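Local coordinates for uncharacterized protein (Escherichia coli O157:H7, PDB 4ZV9) that is of unknown function but belongs to the dienelactone hydrolase family of alpha/beta hydrolases and is probably a hydrolase, at residues A[201-211]-A[219-229]. Residues are numbered along the deposited sequence; the frame is centred on the assembly and turned at random.
Sequences YIYPGVNHGFH and DKSAADLAWQR
The guanidinium of Arg229 lies flat on one face of the Tyr201 ring, planes 14° apart and Arg229 CZ 3.7 Å from the Tyr201 ring centroid, a cation-pi stack; CG of Leu225 covers the opposite face of the guanidinium. At the edge of the guanidinium, and in its plane, sits the hydroxyl of Tyr203, which accepts from Arg229 NH1 at 3.0 Å and is also hydrogen-bonded to His172 ND1. The arginine chain runs extended from CG to NE, bringing CD over the Tyr201 ring in a CH-pi contact. Phe210 puts CZ over one face of the Tyr203 ring, while Ala226 CB comes to the Phe210 edge, 4.0 Å from CE1, and Ala222 CB lies 3.6 Å from Phe210 CD1. In this alpha/beta-hydrolase fold, strand 201-203 and helix 220-229, part of the chain's last helix, run nearly antiparallel, at 164°. The loop after the strand carries His208, hydrogen-bonded through ND1 to Asp177 and consistent in position with the family's catalytic histidine. Near the helix start, Phe210 O takes the N-H of Asp219 in its carbonyl plane at 2.9 Å, nearly straight at 171°. Asp219 is the N-cap: OD2 accepts from Ala222 N through its anti lone pair, and Val206 CG1 rests 3.5 Å from Asp219 CG. Farther round, His211 NE2 approaches Trp227 CE3 at 3.8 Å, the rings oblique; ND1 is hydrogen-bonded to Tyr57 OH, NE2 to Asn2 OD1.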
ATOM      1  N   TYR A 201      11.713  -8.640   6.810  1.00 43.90           N
ATOM      2  CA  TYR A 201      12.036  -9.932   6.235  1.00 47.88           C
ATOM      3  C   TYR A 201      12.683  -9.756   4.882  1.00 48.07           C
ATOM      4  O   TYR A 201      12.216  -8.965   4.053  1.00 46.94           O
ATOM      5  CB  TYR A 201      10.779 -10.789   6.103  1.00 46.61           C
ATOM      6  CG  TYR A 201      10.161 -11.100   7.433  1.00 46.17           C
ATOM      7  CD1 TYR A 201      10.648 -12.151   8.219  1.00 49.34           C
ATOM      8  CD2 TYR A 201       9.115 -10.332   7.928  1.00 46.30           C
ATOM      9  CE1 TYR A 201      10.091 -12.430   9.456  1.00 49.95           C
ATOM     10  CE2 TYR A 201       8.544 -10.609   9.158  1.00 46.23           C
ATOM     11  CZ  TYR A 201       9.039 -11.651   9.920  1.00 51.11           C
ATOM     12  OH  TYR A 201       8.487 -11.913  11.146  1.00 51.09           O
ATOM     13  N   ILE A 202      13.773 -10.486   4.675  1.00 49.05           N
ATOM     14  CA  ILE A 202      14.463 -10.493   3.400  1.00 49.49           C
ATOM     15  C   ILE A 202      14.193 -11.862   2.790  1.00 50.51           C
ATOM     16  O   ILE A 202      14.572 -12.877   3.359  1.00 53.63           O
ATOM     17  CB  ILE A 202      15.967 -10.236   3.574  1.00 53.88           C
ATOM     18  CG1 ILE A 202      16.168  -8.861   4.207  1.00 53.40           C
ATOM     19  CG2 ILE A 202      16.679 -10.288   2.230  1.00 55.70           C
ATOM     20  CD1 ILE A 202      17.574  -8.612   4.705  1.00 57.65           C
ATOM     21  N   TYR A 203      13.558 -11.876   1.622  1.00 46.49           N
ATOM     22  CA  TYR A 203      13.165 -13.113   0.961  1.00 47.43           C
ATOM     23  C   TYR A 203      14.306 -13.569   0.054  1.00 48.99           C
ATOM     24  O   TYR A 203      14.688 -12.838  -0.864  1.00 47.11           O
ATOM     25  CB  TYR A 203      11.840 -12.897   0.202  1.00 46.33           C
ATOM     26  CG  TYR A 203      10.722 -12.553   1.167  1.00 43.60           C
ATOM     27  CD1 TYR A 203      10.583 -11.266   1.667  1.00 43.02           C
ATOM     28  CD2 TYR A 203       9.847 -13.536   1.638  1.00 43.86           C
ATOM     29  CE1 TYR A 203       9.591 -10.956   2.584  1.00 41.74           C
ATOM     30  CE2 TYR A 203       8.850 -13.235   2.554  1.00 42.74           C
ATOM     31  CZ  TYR A 203       8.724 -11.945   3.023  1.00 40.71           C
ATOM     32  OH  TYR A 203       7.742 -11.630   3.946  1.00 39.73           O
ATOM     33  N   PRO A 204      14.879 -14.763   0.328  1.00 52.01           N
ATOM     34  CA  PRO A 204      16.039 -15.196  -0.460  1.00 53.22           C
ATOM     35  C   PRO A 204      15.738 -15.575  -1.905  1.00 51.99           C
ATOM     36  O   PRO A 204      14.639 -16.020  -2.227  1.00 52.15           O
ATOM     37  CB  PRO A 204      16.555 -16.423   0.307  1.00 56.66           C
ATOM     38  CG  PRO A 204      15.369 -16.952   1.032  1.00 56.28           C
ATOM     39  CD  PRO A 204      14.471 -15.777   1.320  1.00 52.76           C
ATOM     40  N   GLY A 205      16.710 -15.319  -2.774  1.00 54.67           N
ATOM     41  CA  GLY A 205      16.644 -15.721  -4.174  1.00 53.82           C
ATOM     42  C   GLY A 205      15.604 -15.060  -5.060  1.00 52.23           C
ATOM     43  O   GLY A 205      15.377 -15.528  -6.170  1.00 50.67           O
ATOM     44  N   VAL A 206      14.976 -13.982  -4.595  1.00 48.77           N
ATOM     45  CA  VAL A 206      13.975 -13.285  -5.401  1.00 46.07           C
ATOM     46  C   VAL A 206      14.349 -11.823  -5.542  1.00 46.78           C
ATOM     47  O   VAL A 206      15.192 -11.293  -4.803  1.00 49.46           O
ATOM     48  CB  VAL A 206      12.546 -13.399  -4.818  1.00 44.67           C
ATOM     49  CG1 VAL A 206      12.109 -14.853  -4.771  1.00 45.38           C
ATOM     50  CG2 VAL A 206      12.458 -12.766  -3.432  1.00 44.27           C
ATOM     51  N   ASN A 207      13.681 -11.163  -6.476  1.00 47.90           N
ATOM     52  CA  ASN A 207      13.932  -9.768  -6.751  1.00 50.54           C
ATOM     53  C   ASN A 207      12.707  -8.918  -6.464  1.00 44.90           C
ATOM     54  O   ASN A 207      11.636  -9.404  -6.125  1.00 43.40           O
ATOM     55  CB  ASN A 207      14.332  -9.623  -8.224  1.00 53.40           C
ATOM     56  CG  ASN A 207      15.442  -8.608  -8.434  1.00 59.87           C
ATOM     57  OD1 ASN A 207      15.533  -7.590  -7.735  1.00 55.26           O
ATOM     58  ND2 ASN A 207      16.334  -8.916  -9.366  1.00 65.74           N
ATOM     59  N   HIS A 208      12.890  -7.619  -6.568  1.00 44.95           N
ATOM     60  CA  HIS A 208      11.818  -6.649  -6.450  1.00 45.99           C
ATOM     61  C   HIS A 208      10.662  -7.077  -7.328  1.00 42.43           C
ATOM     62  O   HIS A 208      10.885  -7.624  -8.411  1.00 39.66           O
ATOM     63  CB  HIS A 208      12.479  -5.407  -7.051  1.00 47.71           C
ATOM     64  CG  HIS A 208      11.741  -4.114  -6.922  1.00 53.77           C
ATOM     65  ND1 HIS A 208      12.085  -3.128  -6.013  1.00 52.77           N
ATOM     66  CD2 HIS A 208      10.770  -3.587  -7.697  1.00 54.04           C
ATOM     67  CE1 HIS A 208      11.297  -2.082  -6.192  1.00 53.79           C
ATOM     68  NE2 HIS A 208      10.486  -2.341  -7.201  1.00 52.41           N
ATOM     69  N   GLY A 209       9.435  -6.841  -6.867  1.00 37.94           N
ATOM     70  CA  GLY A 209       8.237  -7.188  -7.625  1.00 33.80           C
ATOM     71  C   GLY A 209       7.794  -8.634  -7.461  1.00 34.64           C
ATOM     72  O   GLY A 209       6.919  -9.097  -8.201  1.00 34.41           O
ATOM     73  N   PHE A 210       8.345  -9.357  -6.482  1.00 33.32           N
ATOM     74  CA  PHE A 210       8.033 -10.799  -6.343  1.00 34.39           C
ATOM     75  C   PHE A 210       6.578 -11.107  -6.003  1.00 32.02           C
ATOM     76  O   PHE A 210       6.125 -12.220  -6.238  1.00 33.07           O
ATOM     77  CB  PHE A 210       8.983 -11.544  -5.372  1.00 34.20           C
ATOM     78  CG  PHE A 210       8.849 -11.137  -3.933  1.00 35.00           C
ATOM     79  CD1 PHE A 210       7.797 -11.604  -3.150  1.00 36.06           C
ATOM     80  CD2 PHE A 210       9.799 -10.326  -3.340  1.00 37.93           C
ATOM     81  CE1 PHE A 210       7.678 -11.237  -1.816  1.00 35.86           C
ATOM     82  CE2 PHE A 210       9.695  -9.969  -2.001  1.00 38.82           C
ATOM     83  CZ  PHE A 210       8.628 -10.422  -1.240  1.00 36.96           C
ATOM     84  N   HIS A 211       5.858 -10.138  -5.454  1.00 31.89           N
ATOM     85  CA  HIS A 211       4.440 -10.323  -5.167  1.00 29.57           C
ATOM     86  C   HIS A 211       3.566 -10.058  -6.402  1.00 29.45           C
ATOM     87  O   HIS A 211       2.396 -10.463  -6.429  1.00 27.72           O
ATOM     88  CB  HIS A 211       4.011  -9.388  -4.045  1.00 29.98           C
ATOM     89  CG  HIS A 211       2.614  -9.627  -3.568  1.00 30.14           C
ATOM     90  ND1 HIS A 211       1.540  -8.889  -4.016  1.00 28.77           N
ATOM     91  CD2 HIS A 211       2.112 -10.537  -2.696  1.00 31.08           C
ATOM     92  CE1 HIS A 211       0.437  -9.330  -3.439  1.00 28.28           C
ATOM     93  NE2 HIS A 211       0.758 -10.328  -2.633  1.00 27.35           N
ATOM     94  N   ASP A 219       7.219 -14.570  -7.614  1.00 36.32           N
ATOM     95  CA  ASP A 219       7.633 -15.811  -6.954  1.00 39.03           C
ATOM     96  C   ASP A 219       6.521 -16.196  -5.989  1.00 39.71           C
ATOM     97  O   ASP A 219       6.334 -15.541  -4.960  1.00 36.48           O
ATOM     98  CB  ASP A 219       8.941 -15.660  -6.196  1.00 40.82           C
ATOM     99  CG  ASP A 219       9.398 -16.971  -5.596  1.00 43.76           C
ATOM    100  OD1 ASP A 219      10.042 -17.748  -6.324  1.00 47.29           O
ATOM    101  OD2 ASP A 219       9.121 -17.238  -4.409  1.00 42.48           O
ATOM    102  N   LYS A 220       5.795 -17.262  -6.312  1.00 41.28           N
ATOM    103  CA  LYS A 220       4.645 -17.666  -5.514  1.00 42.84           C
ATOM    104  C   LYS A 220       4.958 -17.903  -4.041  1.00 42.25           C
ATOM    105  O   LYS A 220       4.238 -17.425  -3.171  1.00 38.80           O
ATOM    106  CB  LYS A 220       4.005 -18.910  -6.107  1.00 49.25           C
ATOM    107  CG  LYS A 220       2.777 -19.368  -5.351  1.00 53.92           C
ATOM    108  CD  LYS A 220       2.081 -20.462  -6.112  1.00 57.99           C
ATOM    109  CE  LYS A 220       0.839 -20.819  -5.388  1.00 60.96           C
ATOM    110  NZ  LYS A 220       1.214 -21.378  -4.095  1.00 66.96           N
ATOM    111  N   SER A 221       6.028 -18.633  -3.764  1.00 40.83           N
ATOM    112  CA  SER A 221       6.390 -18.963  -2.391  1.00 42.82           C
ATOM    113  C   SER A 221       6.652 -17.708  -1.538  1.00 41.32           C
ATOM    114  O   SER A 221       6.130 -17.582  -0.427  1.00 40.60           O
ATOM    115  CB  SER A 221       7.610 -19.885  -2.398  1.00 45.58           C
ATOM    116  OG  SER A 221       7.849 -20.365  -1.096  1.00 50.65           O
ATOM    117  N   ALA A 222       7.443 -16.778  -2.064  1.00 40.62           N
ATOM    118  CA  ALA A 222       7.742 -15.550  -1.341  1.00 41.38           C
ATOM    119  C   ALA A 222       6.493 -14.669  -1.244  1.00 39.51           C
ATOM    120  O   ALA A 222       6.221 -14.083  -0.202  1.00 39.06           O
ATOM    121  CB  ALA A 222       8.876 -14.799  -2.019  1.00 42.06           C
ATOM    122  N   ALA A 223       5.737 -14.585  -2.335  1.00 37.86           N
ATOM    123  CA  ALA A 223       4.521 -13.760  -2.381  1.00 35.70           C
ATOM    124  C   ALA A 223       3.526 -14.202  -1.323  1.00 35.88           C
ATOM    125  O   ALA A 223       3.023 -13.383  -0.553  1.00 35.46           O
ATOM    126  CB  ALA A 223       3.875 -13.847  -3.761  1.00 32.77           C
ATOM    127  N   ASP A 224       3.252 -15.505  -1.289  1.00 38.23           N
ATOM    128  CA  ASP A 224       2.291 -16.076  -0.343  1.00 37.38           C
ATOM    129  C   ASP A 224       2.740 -15.894   1.096  1.00 37.50           C
ATOM    130  O   ASP A 224       1.926 -15.548   1.949  1.00 36.79           O
ATOM    131  CB  ASP A 224       2.036 -17.562  -0.630  1.00 40.17           C
ATOM    132  CG  ASP A 224       1.250 -17.789  -1.915  1.00 40.22           C
ATOM    133  OD1 ASP A 224       0.736 -16.820  -2.497  1.00 37.15           O
ATOM    134  OD2 ASP A 224       1.129 -18.949  -2.339  1.00 43.22           O
ATOM    135  N   LEU A 225       4.022 -16.131   1.364  1.00 37.67           N
ATOM    136  CA  LEU A 225       4.560 -15.975   2.719  1.00 38.49           C
ATOM    137  C   LEU A 225       4.484 -14.525   3.176  1.00 35.64           C
ATOM    138  O   LEU A 225       4.023 -14.228   4.280  1.00 36.38           O
ATOM    139  CB  LEU A 225       6.003 -16.468   2.778  1.00 41.30           C
ATOM    140  CG  LEU A 225       6.713 -16.388   4.135  1.00 43.36           C
ATOM    141  CD1 LEU A 225       5.980 -17.167   5.221  1.00 44.32           C
ATOM    142  CD2 LEU A 225       8.136 -16.922   3.979  1.00 45.50           C
ATOM    143  N   ALA A 226       4.905 -13.604   2.317  1.00 35.52           N
ATOM    144  CA  ALA A 226       4.806 -12.174   2.631  1.00 32.73           C
ATOM    145  C   ALA A 226       3.350 -11.755   2.884  1.00 33.47           C
ATOM    146  O   ALA A 226       3.063 -10.950   3.791  1.00 30.61           O
ATOM    147  CB  ALA A 226       5.411 -11.338   1.525  1.00 31.69           C
ATOM    148  N   TRP A 227       2.424 -12.294   2.093  1.00 32.64           N
ATOM    149  CA  TRP A 227       1.033 -11.913   2.265  1.00 35.05           C
ATOM    150  C   TRP A 227       0.475 -12.451   3.586  1.00 36.90           C
ATOM    151  O   TRP A 227      -0.273 -11.757   4.260  1.00 34.93           O
ATOM    152  CB  TRP A 227       0.168 -12.356   1.091  1.00 33.28           C
ATOM    153  CG  TRP A 227      -1.175 -11.700   1.103  1.00 33.23           C
ATOM    154  CD1 TRP A 227      -2.374 -12.302   1.299  1.00 34.32           C
ATOM    155  CD2 TRP A 227      -1.451 -10.296   0.934  1.00 30.52           C
ATOM    156  NE1 TRP A 227      -3.391 -11.373   1.226  1.00 32.64           N
ATOM    157  CE2 TRP A 227      -2.846 -10.136   1.006  1.00 30.31           C
ATOM    158  CE3 TRP A 227      -0.652  -9.173   0.712  1.00 29.47           C
ATOM    159  CZ2 TRP A 227      -3.468  -8.886   0.878  1.00 29.48           C
ATOM    160  CZ3 TRP A 227      -1.258  -7.941   0.566  1.00 29.92           C
ATOM    161  CH2 TRP A 227      -2.662  -7.805   0.642  1.00 30.32           C
ATOM    162  N   GLN A 228       0.827 -13.683   3.934  1.00 39.71           N
ATOM    163  CA  GLN A 228       0.363 -14.267   5.194  1.00 41.11           C
ATOM    164  C   GLN A 228       0.837 -13.421   6.345  1.00 38.49           C
ATOM    165  O   GLN A 228       0.068 -13.131   7.254  1.00 35.37           O
ATOM    166  CB  GLN A 228       0.912 -15.675   5.373  1.00 48.52           C
ATOM    167  CG  GLN A 228       0.468 -16.406   6.643  1.00 55.02           C
ATOM    168  CD  GLN A 228       1.145 -17.764   6.814  1.00 68.99           C
ATOM    169  OE1 GLN A 228       2.273 -17.989   6.357  1.00 76.45           O
ATOM    170  NE2 GLN A 228       0.459 -18.674   7.488  1.00 77.12           N
ATOM    171  N   ARG A 229       2.101 -13.015   6.304  1.00 37.52           N
ATOM    172  CA  ARG A 229       2.645 -12.140   7.337  1.00 38.57           C
ATOM    173  C   ARG A 229       1.914 -10.792   7.386  1.00 33.40           C
ATOM    174  O   ARG A 229       1.655 -10.250   8.464  1.00 33.30           O
ATOM    175  CB  ARG A 229       4.139 -11.930   7.126  1.00 40.82           C
ATOM    176  CG  ARG A 229       4.966 -13.140   7.517  1.00 42.88           C
ATOM    177  CD  ARG A 229       6.365 -13.028   6.945  1.00 46.08           C
ATOM    178  NE  ARG A 229       7.239 -14.095   7.427  1.00 49.30           N
ATOM    179  CZ  ARG A 229       8.405 -14.419   6.881  1.00 50.48           C
ATOM    180  NH1 ARG A 229       8.849 -13.789   5.792  1.00 48.95           N
ATOM    181  NH2 ARG A 229       9.129 -15.395   7.418  1.00 54.81           N
TER